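Local coordinates for protein coenzyme A transferase (Yersinia pestis, PDB 3QLI) that binds coenzyme A, which can become covalently attached to it, and probably transfers the cofactor between carboxylic acids such as acetate, at residues 71-76 against 139-144; 126-131 against 292-297; 130-135 against 315-320; 155-160 against 176-181; 161-166 against 190-195. One frame throughout, in Å; residues are numbered along the deposited sequence.

Contact 1: residues 71-76 against 139-144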
# COMPACT_ATOMS: atom_id res chain seq x y z
N ARG A 71 14.42 -13.69 -22.08
CA ARG A 71 13.35 -13.08 -21.31
C ARG A 71 13.50 -11.57 -21.44
O ARG A 71 14.59 -11.04 -21.26
CB ARG A 71 13.45 -13.48 -19.85
CG ARG A 71 13.14 -14.93 -19.57
CD ARG A 71 13.07 -15.15 -18.06
NE ARG A 71 12.75 -16.53 -17.72
CZ ARG A 71 12.53 -16.94 -16.48
NH1 ARG A 71 12.60 -16.08 -15.47
NH2 ARG A 71 12.24 -18.22 -16.25
N VAL A 72 12.41 -10.88 -21.74
CA VAL A 72 12.44 -9.42 -21.78
C VAL A 72 11.52 -8.89 -20.70
O VAL A 72 10.30 -9.12 -20.72
CB VAL A 72 12.03 -8.87 -23.17
CG1 VAL A 72 12.04 -7.33 -23.16
CG2 VAL A 72 12.95 -9.43 -24.25
N TYR A 73 12.13 -8.18 -19.74
CA TYR A 73 11.43 -7.59 -18.61
C TYR A 73 11.23 -6.09 -18.88
O TYR A 73 12.20 -5.38 -19.14
CB TYR A 73 12.25 -7.76 -17.34
CG TYR A 73 12.35 -9.18 -16.81
CD1 TYR A 73 11.52 -9.62 -15.79
CD2 TYR A 73 13.31 -10.07 -17.32
CE1 TYR A 73 11.63 -10.93 -15.27
CE2 TYR A 73 13.41 -11.38 -16.82
CZ TYR A 73 12.57 -11.80 -15.80
OH TYR A 73 12.68 -13.09 -15.30
N TYR A 74 9.99 -5.60 -18.82
CA TYR A 74 9.74 -4.23 -19.28
C TYR A 74 8.39 -3.69 -18.81
O TYR A 74 7.52 -4.47 -18.42
CB TYR A 74 9.80 -4.20 -20.82
CG TYR A 74 8.66 -4.98 -21.43
CD1 TYR A 74 7.52 -4.33 -21.91
CD2 TYR A 74 8.69 -6.36 -21.50
CE1 TYR A 74 6.46 -5.04 -22.44
CE2 TYR A 74 7.63 -7.09 -22.03
CZ TYR A 74 6.52 -6.43 -22.50
OH TYR A 74 5.46 -7.15 -23.02
N PHE A 75 8.23 -2.37 -18.93
CA PHE A 75 7.02 -1.65 -18.56
C PHE A 75 6.60 -0.70 -19.69
O PHE A 75 7.44 -0.29 -20.49
CB PHE A 75 7.29 -0.74 -17.35
CG PHE A 75 7.39 -1.46 -16.04
CD1 PHE A 75 6.28 -1.57 -15.21
CD2 PHE A 75 8.60 -1.97 -15.60
CE1 PHE A 75 6.38 -2.20 -13.99
CE2 PHE A 75 8.69 -2.61 -14.38
CZ PHE A 75 7.58 -2.72 -13.57
N GLU A 76 5.32 -0.34 -19.74
CA GLU A 76 4.83 0.62 -20.74
C GLU A 76 5.14 0.36 -22.22
O GLU A 76 5.85 1.13 -22.85
CB GLU A 76 5.23 2.05 -20.35
CG GLU A 76 4.26 3.11 -20.83
CD GLU A 76 2.84 2.88 -20.34
OE1 GLU A 76 2.67 2.33 -19.23
OE2 GLU A 76 1.89 3.25 -21.06
N ILE A 139 15.87 -9.88 -10.07
CA ILE A 139 15.80 -10.46 -11.41
C ILE A 139 17.17 -10.50 -12.07
O ILE A 139 17.64 -11.57 -12.49
CB ILE A 139 14.81 -9.67 -12.28
CG1 ILE A 139 13.39 -9.83 -11.71
CG2 ILE A 139 14.91 -10.13 -13.74
CD1 ILE A 139 12.38 -8.80 -12.26
N GLY A 140 17.80 -9.34 -12.17
CA GLY A 140 19.12 -9.25 -12.77
C GLY A 140 18.99 -9.05 -14.26
O GLY A 140 18.28 -9.79 -14.93
N ILE A 141 19.66 -8.03 -14.78
CA ILE A 141 19.55 -7.71 -16.20
C ILE A 141 20.91 -7.83 -16.87
O ILE A 141 21.89 -7.21 -16.46
CB ILE A 141 18.98 -6.29 -16.42
CG1 ILE A 141 17.56 -6.19 -15.83
CG2 ILE A 141 19.03 -5.89 -17.92
CD1 ILE A 141 16.54 -7.17 -16.44
N ASP A 142 20.98 -8.66 -17.90
CA ASP A 142 22.24 -8.85 -18.62
C ASP A 142 22.48 -7.77 -19.68
O ASP A 142 23.60 -7.30 -19.86
CB ASP A 142 22.28 -10.26 -19.22
CG ASP A 142 22.09 -11.33 -18.15
OD1 ASP A 142 23.05 -11.54 -17.39
OD2 ASP A 142 21.00 -11.94 -18.06
N THR A 143 21.41 -7.38 -20.37
CA THR A 143 21.50 -6.36 -21.41
C THR A 143 20.37 -5.36 -21.25
O THR A 143 19.21 -5.75 -21.07
CB THR A 143 21.40 -6.95 -22.84
OG1 THR A 143 22.42 -7.94 -23.02
CG2 THR A 143 21.59 -5.85 -23.88
N PHE A 144 20.72 -4.08 -21.29
CA PHE A 144 19.73 -3.01 -21.29
C PHE A 144 19.88 -2.15 -22.55
O PHE A 144 21.00 -1.81 -22.93
CB PHE A 144 19.88 -2.14 -20.03
CG PHE A 144 18.73 -1.19 -19.83
CD1 PHE A 144 17.46 -1.67 -19.53
CD2 PHE A 144 18.92 0.18 -19.95
CE1 PHE A 144 16.40 -0.81 -19.35
CE2 PHE A 144 17.84 1.06 -19.79
CZ PHE A 144 16.59 0.57 -19.49

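Contact 2: residues 126-131 against 292-297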
# COMPACT_ATOMS: atom_id res chain seq x y z
N SER A 126 4.68 -6.81 -9.59
CA SER A 126 5.61 -5.92 -8.90
C SER A 126 4.94 -4.60 -8.60
O SER A 126 3.84 -4.34 -9.09
CB SER A 126 6.84 -5.65 -9.78
OG SER A 126 6.54 -4.72 -10.81
N ASN A 127 5.62 -3.78 -7.80
CA ASN A 127 5.33 -2.35 -7.74
C ASN A 127 6.27 -1.57 -8.66
O ASN A 127 7.50 -1.73 -8.60
CB ASN A 127 5.48 -1.83 -6.32
CG ASN A 127 4.48 -2.43 -5.38
OD1 ASN A 127 3.30 -2.10 -5.44
ND2 ASN A 127 4.93 -3.31 -4.51
N PHE A 128 5.70 -0.72 -9.50
CA PHE A 128 6.52 0.09 -10.40
C PHE A 128 7.56 0.87 -9.58
O PHE A 128 8.70 1.01 -10.01
CB PHE A 128 5.62 1.02 -11.22
CG PHE A 128 6.35 1.92 -12.20
CD1 PHE A 128 7.32 1.42 -13.05
CD2 PHE A 128 6.02 3.28 -12.28
CE1 PHE A 128 7.99 2.24 -13.95
CE2 PHE A 128 6.67 4.12 -13.19
CZ PHE A 128 7.66 3.61 -14.03
N HIS A 129 7.19 1.33 -8.38
CA HIS A 129 8.12 2.12 -7.56
C HIS A 129 9.34 1.34 -7.11
O HIS A 129 10.35 1.94 -6.71
CB HIS A 129 7.42 2.81 -6.36
CG HIS A 129 7.04 1.87 -5.25
ND1 HIS A 129 5.74 1.49 -5.02
CD2 HIS A 129 7.78 1.28 -4.29
CE1 HIS A 129 5.70 0.68 -3.98
NE2 HIS A 129 6.92 0.53 -3.52
N GLN A 130 9.26 0.01 -7.16
CA GLN A 130 10.38 -0.86 -6.76
C GLN A 130 11.12 -1.44 -7.96
O GLN A 130 12.02 -2.26 -7.80
CB GLN A 130 9.88 -2.00 -5.86
CG GLN A 130 9.29 -1.50 -4.56
CD GLN A 130 8.48 -2.55 -3.82
OE1 GLN A 130 8.13 -3.61 -4.36
NE2 GLN A 130 8.17 -2.26 -2.57
N ALA A 131 10.76 -1.00 -9.16
CA ALA A 131 11.35 -1.55 -10.39
C ALA A 131 12.88 -1.47 -10.47
O ALA A 131 13.51 -2.42 -10.92
CB ALA A 131 10.72 -0.93 -11.64
N VAL A 292 9.16 17.88 -11.58
CA VAL A 292 9.73 16.53 -11.46
C VAL A 292 8.81 15.49 -12.07
O VAL A 292 7.58 15.56 -11.87
CB VAL A 292 10.01 16.19 -9.97
CG1 VAL A 292 10.31 14.72 -9.79
CG2 VAL A 292 11.17 17.05 -9.44
N PHE A 293 9.39 14.55 -12.82
CA PHE A 293 8.65 13.45 -13.44
C PHE A 293 9.58 12.25 -13.58
O PHE A 293 10.80 12.39 -13.47
CB PHE A 293 8.11 13.85 -14.82
CG PHE A 293 9.19 13.98 -15.88
CD1 PHE A 293 9.37 12.99 -16.84
CD2 PHE A 293 10.03 15.10 -15.91
CE1 PHE A 293 10.36 13.09 -17.81
CE2 PHE A 293 11.03 15.22 -16.88
CZ PHE A 293 11.19 14.22 -17.83
N THR A 294 9.03 11.06 -13.80
CA THR A 294 9.88 9.88 -13.96
C THR A 294 9.91 9.32 -15.39
O THR A 294 10.91 8.74 -15.80
CB THR A 294 9.58 8.77 -12.92
OG1 THR A 294 10.77 8.01 -12.70
CG2 THR A 294 8.44 7.85 -13.36
N PHE A 295 8.84 9.50 -16.15
CA PHE A 295 8.90 9.31 -17.61
C PHE A 295 7.85 10.18 -18.30
O PHE A 295 6.89 10.66 -17.66
CB PHE A 295 8.83 7.81 -18.00
CG PHE A 295 7.44 7.22 -17.99
CD1 PHE A 295 6.76 7.02 -19.18
CD2 PHE A 295 6.82 6.86 -16.80
CE1 PHE A 295 5.48 6.47 -19.19
CE2 PHE A 295 5.55 6.30 -16.80
CZ PHE A 295 4.87 6.11 -18.00
N ALA A 296 8.04 10.43 -19.59
CA ALA A 296 7.18 11.36 -20.33
C ALA A 296 6.54 10.69 -21.54
O ALA A 296 7.19 9.91 -22.22
CB ALA A 296 7.98 12.56 -20.78
N MET A 297 5.28 11.03 -21.81
CA MET A 297 4.57 10.55 -22.99
C MET A 297 3.79 11.71 -23.55
O MET A 297 3.27 12.51 -22.80
CB MET A 297 3.59 9.42 -22.62
CG MET A 297 4.27 8.14 -22.10
SD MET A 297 3.12 6.74 -21.99
CE MET A 297 2.13 7.18 -20.59

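Contact 3: residues 130-135 against 315-320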
# COMPACT_ATOMS: atom_id res chain seq x y z
N GLN A 130 9.26 0.01 -7.16
CA GLN A 130 10.38 -0.86 -6.76
C GLN A 130 11.12 -1.44 -7.96
O GLN A 130 12.02 -2.26 -7.80
CB GLN A 130 9.88 -2.00 -5.86
CG GLN A 130 9.29 -1.50 -4.56
CD GLN A 130 8.48 -2.55 -3.82
OE1 GLN A 130 8.13 -3.61 -4.36
NE2 GLN A 130 8.17 -2.26 -2.57
N ALA A 131 10.76 -1.00 -9.16
CA ALA A 131 11.35 -1.55 -10.39
C ALA A 131 12.88 -1.47 -10.47
O ALA A 131 13.51 -2.42 -10.92
CB ALA A 131 10.72 -0.93 -11.64
N PRO A 132 13.47 -0.35 -10.03
CA PRO A 132 14.93 -0.28 -10.15
C PRO A 132 15.60 -1.40 -9.36
O PRO A 132 16.45 -2.12 -9.89
CB PRO A 132 15.27 1.11 -9.56
CG PRO A 132 14.00 1.92 -9.78
CD PRO A 132 12.90 0.91 -9.51
N ARG A 133 15.17 -1.59 -8.12
CA ARG A 133 15.77 -2.62 -7.29
C ARG A 133 15.39 -4.02 -7.75
O ARG A 133 16.21 -4.94 -7.73
CB ARG A 133 15.35 -2.43 -5.84
CG ARG A 133 15.81 -3.56 -4.96
CD ARG A 133 15.12 -3.50 -3.62
NE ARG A 133 15.44 -4.68 -2.84
CZ ARG A 133 15.06 -4.84 -1.58
NH1 ARG A 133 14.36 -3.88 -1.00
NH2 ARG A 133 15.39 -5.94 -0.93
N LEU A 134 14.15 -4.20 -8.16
CA LEU A 134 13.71 -5.53 -8.55
C LEU A 134 14.43 -5.99 -9.81
O LEU A 134 14.91 -7.12 -9.88
CB LEU A 134 12.19 -5.58 -8.73
CG LEU A 134 11.50 -6.95 -8.71
CD1 LEU A 134 11.37 -7.50 -7.30
CD2 LEU A 134 10.13 -6.80 -9.33
N LEU A 135 14.51 -5.12 -10.82
CA LEU A 135 15.20 -5.50 -12.05
C LEU A 135 16.69 -5.74 -11.82
O LEU A 135 17.27 -6.71 -12.33
CB LEU A 135 14.99 -4.42 -13.13
CG LEU A 135 13.57 -4.41 -13.69
CD1 LEU A 135 13.25 -3.09 -14.39
CD2 LEU A 135 13.38 -5.60 -14.64
N ARG A 315 13.51 12.40 -12.42
CA ARG A 315 14.11 11.65 -11.32
C ARG A 315 13.65 10.19 -11.36
O ARG A 315 12.61 9.88 -11.96
CB ARG A 315 13.81 12.33 -9.98
CG ARG A 315 14.35 13.77 -9.94
CD ARG A 315 14.45 14.34 -8.53
NE ARG A 315 15.38 13.60 -7.70
CZ ARG A 315 15.84 14.01 -6.52
NH1 ARG A 315 15.45 15.18 -6.03
NH2 ARG A 315 16.69 13.25 -5.83
N PRO A 316 14.42 9.29 -10.76
CA PRO A 316 14.09 7.86 -10.83
C PRO A 316 12.80 7.51 -10.10
O PRO A 316 12.40 8.23 -9.19
CB PRO A 316 15.28 7.17 -10.13
CG PRO A 316 16.00 8.26 -9.39
CD PRO A 316 15.75 9.52 -10.17
N VAL A 317 12.18 6.40 -10.49
CA VAL A 317 10.84 6.09 -10.01
C VAL A 317 10.81 5.77 -8.51
O VAL A 317 9.81 6.02 -7.84
CB VAL A 317 10.17 4.97 -10.84
CG1 VAL A 317 10.98 3.65 -10.71
CG2 VAL A 317 8.71 4.80 -10.44
N ASP A 318 11.92 5.27 -7.97
CA ASP A 318 11.94 4.95 -6.55
C ASP A 318 12.00 6.22 -5.69
O ASP A 318 11.79 6.16 -4.48
CB ASP A 318 13.07 3.97 -6.19
CG ASP A 318 14.45 4.45 -6.65
OD1 ASP A 318 14.60 4.95 -7.79
OD2 ASP A 318 15.40 4.30 -5.86
N TYR A 319 12.27 7.36 -6.32
CA TYR A 319 12.12 8.66 -5.65
C TYR A 319 10.73 9.23 -5.91
O TYR A 319 9.97 9.55 -4.99
CB TYR A 319 13.18 9.65 -6.15
CG TYR A 319 13.04 11.09 -5.66
CD1 TYR A 319 13.64 11.49 -4.47
CD2 TYR A 319 12.34 12.04 -6.39
CE1 TYR A 319 13.53 12.79 -4.01
CE2 TYR A 319 12.23 13.35 -5.94
CZ TYR A 319 12.83 13.71 -4.75
OH TYR A 319 12.73 15.02 -4.29
N VAL A 320 10.41 9.35 -7.19
CA VAL A 320 9.20 10.06 -7.58
C VAL A 320 7.95 9.42 -7.00
O VAL A 320 7.04 10.12 -6.55
CB VAL A 320 9.07 10.12 -9.11
CG1 VAL A 320 7.69 10.66 -9.51
CG2 VAL A 320 10.20 10.97 -9.71

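Contact 4: residues 155-160 against 176-181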
# COMPACT_ATOMS: atom_id res chain seq x y z
N GLY A 155 30.84 14.12 -23.45
CA GLY A 155 30.76 12.67 -23.52
C GLY A 155 29.49 12.04 -22.95
O GLY A 155 29.42 10.82 -22.81
N TYR A 156 28.49 12.86 -22.65
CA TYR A 156 27.25 12.36 -22.05
C TYR A 156 26.10 12.23 -23.04
O TYR A 156 25.91 13.11 -23.89
CB TYR A 156 26.79 13.27 -20.90
CG TYR A 156 27.69 13.21 -19.68
CD1 TYR A 156 27.41 12.35 -18.62
CD2 TYR A 156 28.83 14.01 -19.60
CE1 TYR A 156 28.25 12.29 -17.51
CE2 TYR A 156 29.67 13.96 -18.49
CZ TYR A 156 29.37 13.09 -17.46
OH TYR A 156 30.20 13.03 -16.36
N PHE A 157 25.35 11.15 -22.90
CA PHE A 157 24.06 10.98 -23.57
C PHE A 157 22.97 11.21 -22.54
O PHE A 157 23.19 10.99 -21.35
CB PHE A 157 23.91 9.53 -24.05
CG PHE A 157 25.00 9.06 -24.95
CD1 PHE A 157 24.87 9.16 -26.33
CD2 PHE A 157 26.14 8.46 -24.43
CE1 PHE A 157 25.86 8.69 -27.18
CE2 PHE A 157 27.14 8.00 -25.27
CZ PHE A 157 27.00 8.12 -26.65
N SER A 158 21.79 11.62 -22.98
CA SER A 158 20.67 11.72 -22.05
C SER A 158 19.63 10.64 -22.31
O SER A 158 19.31 10.34 -23.46
CB SER A 158 20.01 13.10 -22.20
OG SER A 158 18.81 13.17 -21.45
N LEU A 159 19.07 10.09 -21.23
CA LEU A 159 17.90 9.21 -21.32
C LEU A 159 16.62 9.93 -21.78
O LEU A 159 15.59 9.30 -22.06
CB LEU A 159 17.65 8.52 -19.97
CG LEU A 159 18.77 7.58 -19.51
CD1 LEU A 159 18.41 7.04 -18.13
CD2 LEU A 159 18.97 6.45 -20.51
N GLY A 160 16.65 11.26 -21.82
CA GLY A 160 15.56 12.00 -22.42
C GLY A 160 14.21 11.80 -21.75
O GLY A 160 14.02 12.20 -20.60
N PHE A 176 25.17 -2.19 -21.62
CA PHE A 176 24.23 -1.11 -21.92
C PHE A 176 24.44 -0.68 -23.37
O PHE A 176 25.54 -0.26 -23.75
CB PHE A 176 24.47 0.06 -20.97
CG PHE A 176 23.57 1.24 -21.20
CD1 PHE A 176 22.24 1.07 -21.55
CD2 PHE A 176 24.06 2.53 -21.03
CE1 PHE A 176 21.40 2.16 -21.74
CE2 PHE A 176 23.22 3.64 -21.23
CZ PHE A 176 21.90 3.45 -21.58
N ILE A 177 23.39 -0.81 -24.18
CA ILE A 177 23.46 -0.50 -25.60
C ILE A 177 22.53 0.67 -25.88
O ILE A 177 21.34 0.61 -25.55
CB ILE A 177 22.97 -1.68 -26.46
CG1 ILE A 177 23.69 -2.97 -26.04
CG2 ILE A 177 23.13 -1.38 -27.95
CD1 ILE A 177 23.21 -4.21 -26.81
N VAL A 178 23.05 1.75 -26.48
CA VAL A 178 22.20 2.91 -26.75
C VAL A 178 21.89 3.09 -28.23
O VAL A 178 22.67 2.72 -29.10
CB VAL A 178 22.81 4.22 -26.21
CG1 VAL A 178 23.15 4.08 -24.73
CG2 VAL A 178 24.04 4.59 -27.01
N GLU A 179 20.72 3.66 -28.49
CA GLU A 179 20.33 4.06 -29.82
C GLU A 179 20.19 5.57 -29.82
O GLU A 179 19.24 6.13 -29.25
CB GLU A 179 19.02 3.38 -30.20
CG GLU A 179 18.46 3.78 -31.57
CD GLU A 179 17.47 2.75 -32.10
OE1 GLU A 179 17.65 1.55 -31.78
OE2 GLU A 179 16.53 3.14 -32.83
N VAL A 180 21.17 6.24 -30.43
CA VAL A 180 21.21 7.68 -30.52
C VAL A 180 20.14 8.16 -31.50
O VAL A 180 20.00 7.62 -32.61
CB VAL A 180 22.61 8.17 -30.97
CG1 VAL A 180 22.58 9.65 -31.42
CG2 VAL A 180 23.64 7.95 -29.87
N ASN A 181 19.38 9.16 -31.09
CA ASN A 181 18.30 9.70 -31.91
C ASN A 181 18.21 11.19 -31.67
O ASN A 181 17.93 11.62 -30.56
CB ASN A 181 16.99 9.02 -31.52
CG ASN A 181 15.83 9.45 -32.38
OD1 ASN A 181 15.96 10.32 -33.24
ND2 ASN A 181 14.68 8.83 -32.17

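Contact 5: residues 161-166 against 190-195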
# COMPACT_ATOMS: atom_id res chain seq x y z
N VAL A 161 13.27 11.22 -22.49
CA VAL A 161 11.91 10.98 -22.00
C VAL A 161 11.83 10.01 -20.83
O VAL A 161 10.87 10.01 -20.07
CB VAL A 161 10.97 10.50 -23.13
CG1 VAL A 161 10.67 11.63 -24.09
CG2 VAL A 161 11.57 9.31 -23.85
N GLY A 162 12.84 9.15 -20.72
CA GLY A 162 12.83 8.16 -19.66
C GLY A 162 13.87 8.23 -18.57
O GLY A 162 15.06 8.43 -18.82
N ASN A 163 13.41 8.08 -17.33
CA ASN A 163 14.26 8.00 -16.16
C ASN A 163 13.79 6.70 -15.54
O ASN A 163 14.40 5.65 -15.72
CB ASN A 163 14.07 9.18 -15.22
CG ASN A 163 15.21 9.32 -14.23
OD1 ASN A 163 15.52 8.38 -13.49
ND2 ASN A 163 15.85 10.48 -14.20
N ASP A 164 12.69 6.77 -14.79
CA ASP A 164 12.07 5.56 -14.25
C ASP A 164 13.10 4.64 -13.62
O ASP A 164 13.87 5.04 -12.76
CB ASP A 164 11.24 4.84 -15.33
CG ASP A 164 11.98 4.71 -16.65
OD1 ASP A 164 11.95 5.66 -17.45
OD2 ASP A 164 12.57 3.64 -16.89
N TYR A 165 13.07 3.38 -14.06
CA TYR A 165 14.02 2.37 -13.62
C TYR A 165 15.20 2.34 -14.59
O TYR A 165 16.21 1.69 -14.33
CB TYR A 165 13.35 1.00 -13.60
CG TYR A 165 12.78 0.58 -14.93
CD1 TYR A 165 13.58 0.02 -15.92
CD2 TYR A 165 11.43 0.75 -15.21
CE1 TYR A 165 13.06 -0.36 -17.14
CE2 TYR A 165 10.90 0.37 -16.43
CZ TYR A 165 11.71 -0.18 -17.39
OH TYR A 165 11.18 -0.56 -18.60
N SER A 166 15.06 3.06 -15.70
CA SER A 166 16.09 3.09 -16.74
C SER A 166 17.42 3.65 -16.27
O SER A 166 18.48 3.13 -16.62
CB SER A 166 15.59 3.87 -17.96
OG SER A 166 14.54 3.19 -18.61
N GLU A 190 18.16 13.52 -12.39
CA GLU A 190 19.03 12.72 -11.54
C GLU A 190 19.39 11.44 -12.27
O GLU A 190 18.50 10.63 -12.57
CB GLU A 190 18.34 12.38 -10.22
CG GLU A 190 19.15 11.41 -9.38
CD GLU A 190 18.49 11.03 -8.07
OE1 GLU A 190 17.29 11.33 -7.88
OE2 GLU A 190 19.19 10.43 -7.23
N ALA A 191 20.68 11.29 -12.55
CA ALA A 191 21.20 10.13 -13.27
C ALA A 191 20.61 10.03 -14.68
O ALA A 191 20.63 8.95 -15.30
CB ALA A 191 20.95 8.84 -12.47
N ALA A 192 20.10 11.14 -15.19
CA ALA A 192 19.53 11.15 -16.54
C ALA A 192 20.62 11.15 -17.60
O ALA A 192 20.39 10.69 -18.71
CB ALA A 192 18.61 12.35 -16.73
N ALA A 193 21.78 11.67 -17.25
CA ALA A 193 22.91 11.73 -18.17
C ALA A 193 23.86 10.55 -17.95
O ALA A 193 24.23 10.24 -16.82
CB ALA A 193 23.66 13.05 -18.00
N ILE A 194 24.26 9.88 -19.03
CA ILE A 194 25.17 8.74 -18.90
C ILE A 194 26.41 8.98 -19.73
O ILE A 194 26.30 9.26 -20.93
CB ILE A 194 24.55 7.43 -19.42
CG1 ILE A 194 23.07 7.33 -19.08
CG2 ILE A 194 25.38 6.22 -18.92
CD1 ILE A 194 22.78 7.22 -17.61
N HIS A 195 27.58 8.84 -19.12
CA HIS A 195 28.83 9.07 -19.84
C HIS A 195 29.16 7.94 -20.81
O HIS A 195 28.85 6.78 -20.55
CB HIS A 195 29.98 9.26 -18.85
CG HIS A 195 31.22 9.79 -19.47
ND1 HIS A 195 32.31 9.00 -19.75
CD2 HIS A 195 31.54 11.03 -19.90
CE1 HIS A 195 33.26 9.73 -20.30
NE2 HIS A 195 32.82 10.97 -20.41

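Contact 1: residues 71-76 against 139-144
Tyr73 OH, at the far end of the ring that Ile139 packs against, accepts a hydrogen bond from Arg71 NH1 over 3.0 Å, with an N-H...O angle of 154°. The phenol oxygen lies close to the plane of the guanidinium, so the bond runs off the edge of that group. Arg71 NH1 also forms a salt bridge with Glu428 of the second subunit, which ties the tyrosine indirectly to the dimer interface. The setting is the parallel, Rossmann-like sheet of the N-terminal domain: segment 71-76 lies on strand 70-74, and Ile139 ends helix 131-139 just before the chain turns into strand 143-148. Gly140 makes that turn with a positive phi. The contact itself is a CH-pi interaction. Ile139 CG2 stands 3.6 Å from the centroid of the Tyr73 ring and 13° off its normal, hence over the middle of one face. With CG1 beside the backbone N and CG2 beside the carbonyl carbon, chi1 -65°, both branches reach the ring: Ile139 CD1 lies against the Tyr73 CD1-CE1 bond, 3.7 Å from Tyr73 CD1. Ile141 adds a looser touch, its CD1 lying 4.4 Å from Tyr73 CB. The tightest approach is Ile139 CG2 to Tyr73 CZ, 3.5 Å.

Contact 2: residues 126-131 against 292-297
Close to the coenzyme A site, Phe128 meets Thr294 and Phe295 in a small buried apolar cluster; the side chain of Phe295 lies about 4 Å from those of Glu264, which binds the cofactor covalently, and Glu76, another binding residue. Phe128 opens the 3-10 turn 128-130. Its CG is anti to the backbone N (chi1 -180°), which carries the ring out toward the other segment. The ring tip then does the touching: Phe128 CE2 is 4.1 Å from Thr294 CG2, and Phe128 CZ is 4.4 Å from Phe295 CD2, both oblique approaches. Thr294 CG2 also lies in the plane of the Phe295 ring, at its edge, so one methyl borders both aromatics. The hydroxyl of Thr294 has a different task, a hydrogen bond with Arg315 O. At 86 Å² buried in total, the contact is light. Phe128 and Thr294 both rest on Val317 of helix 317-320, Phe295 leans on Val265 of strand 265-266, and the 3-10 turn leads directly into helix 131-139.

Contact 3: residues 130-135 against 315-320
Pro132, which alone in its segment comes within 4.5 Å of Val317 and Asp318, is reached along the chain through Gln130 and Ala131. Gln130 is the N-cap residue of helix 131-139; its carbonyl O accepts from Leu134 N at 2.9 Å, while its OE1 is hydrogen-bonded to Lys422 NZ of the second subunit. Ala131 begins the helix proper, its O accepting from Leu135 N at 2.9 Å. Pro132 follows within the first turn, where a residue without an N-H costs the helix no bond. Its ring presents two carbons to the other segment. Pro132 CD lies 3.6 Å from Val317 CG1 and Pro132 CG is equally near that methyl, so the methyl sits against the CG-CD bond of the proline; chi1 of 63° wedges it between the backbone N and carbonyl carbon of Val317. Pro132 CG additionally meets Asp318 OD1 at 3.7 Å, a van der Waals touch at the exposed margin. Arg133 turns off to Tyr371 of the second subunit, giving a cation-pi contact and a hydrogen bond, and Leu135 packs on Tyr165 and Ile169. Opposite Pro132 is another helix start: Pro316 is the N-cap residue, with its O accepting from Tyr319 N and Val320 N. Thus the first turns of helices 131-139 and 317-320 abut, with helix 166-172 beside them, where Pro132 also touches Arg168.

Contact 4: residues 155-160 against 176-181
The Phe157 ring has Val178 CG2 over one face and Val180 CG2 at an oblique position, whereas the Phe176 ring carries Val178 CG1 on a face, 3.4 Å above its plane and offset toward the rim. Val178 therefore offers one methyl to each aromatic. This is the packing of a small two-stranded antiparallel sheet, strands 156-158 and 193-195, against strand 175-180 of the parallel, Rossmann-like sheet. Between these two segments only side chains meet: the closest CA atoms, those of Phe157 and Val180, are 8.2 Å apart. Phe157 and Val180 cross at about a right angle, and Phe157 CE1 sits 3.6 Å from Val180 CG2. The same ring carbon lies 4.5 Å from Val178 CG2; CE1 is thus the ring atom nearest to both methyls, one over a face, the other oblique. The Phe157 ring also packs on Ile202 of strand 201-204. Further along, Leu159 CD2 comes obliquely to Phe176 CZ at 4.3 Å. After the strand the chain bends in an ST turn, where Ser158 OG, which also bonds with Val187 N, accepts from Gly160 N at 2.9 Å with an N-H...O angle of 153°.

Contact 5: residues 161-166 against 190-195
The backbones come nearest at Asn163 and Ala192, 6.2 Å between CA atoms, where the irregular loop 161-166 passes the turn leading into strand 193-195. Asn163 spans the gap. A chi1 of -164° extends its side chain so that ND2 reaches Glu190 O, donating over 3.1 Å with an N-H...O angle of 165°. The acceptor lies near the plane of the Asn163 amide; seen from the carbonyl, the donor is tilted 33° from its plane. Ala192 CB lies 4.2 Å from the same nitrogen. ND2 is also hydrogen-bonded to Ser314 OG and OD1 to Ser167 OG, while the Glu190 carboxylate forms a salt bridge with Arg315. On the loop itself, Asp164 OD2 accepts twice, from Ser166 OG at 2.7 Å on the syn side and from Ser166 N at 2.8 Å from above the carboxylate plane, a capping bond at the start of helix 166-172. Asp164 OD2 also stands 3.5 Å above the plane of the Tyr165 ring, over its centre. Partners at both ends of the buried Asn163 amide should restrict its rotation; it links the start of helix 166-172, through Ser167, to the turn before strand 193-195 and to Ser314.

Contacts 2 and 3 are close neighbours, their centres 7 Å apart, and share Gln130 and Ala131; Phe293 O and Arg315 N, 2.9 Å apart, also join them. The centre of contact 5 is 11 Å from the centre of each; Ala296 N with Val161 O joins it to contact 2, Val317 N with Asp164 O to contact 3. Contact 4 adjoins contact 5 through Phe157 O and Ile194 N, 2.8 Å, and contact 1 through Phe144 O and Ile177 N. Phe75, in segment 71-76, touches Phe128 and Tyr165. The side chains of Phe295 (contact 2) and Val317 (contact 3) lie about 4 and 5 Å from that of Glu264, to which CoA has been seen attached covalently.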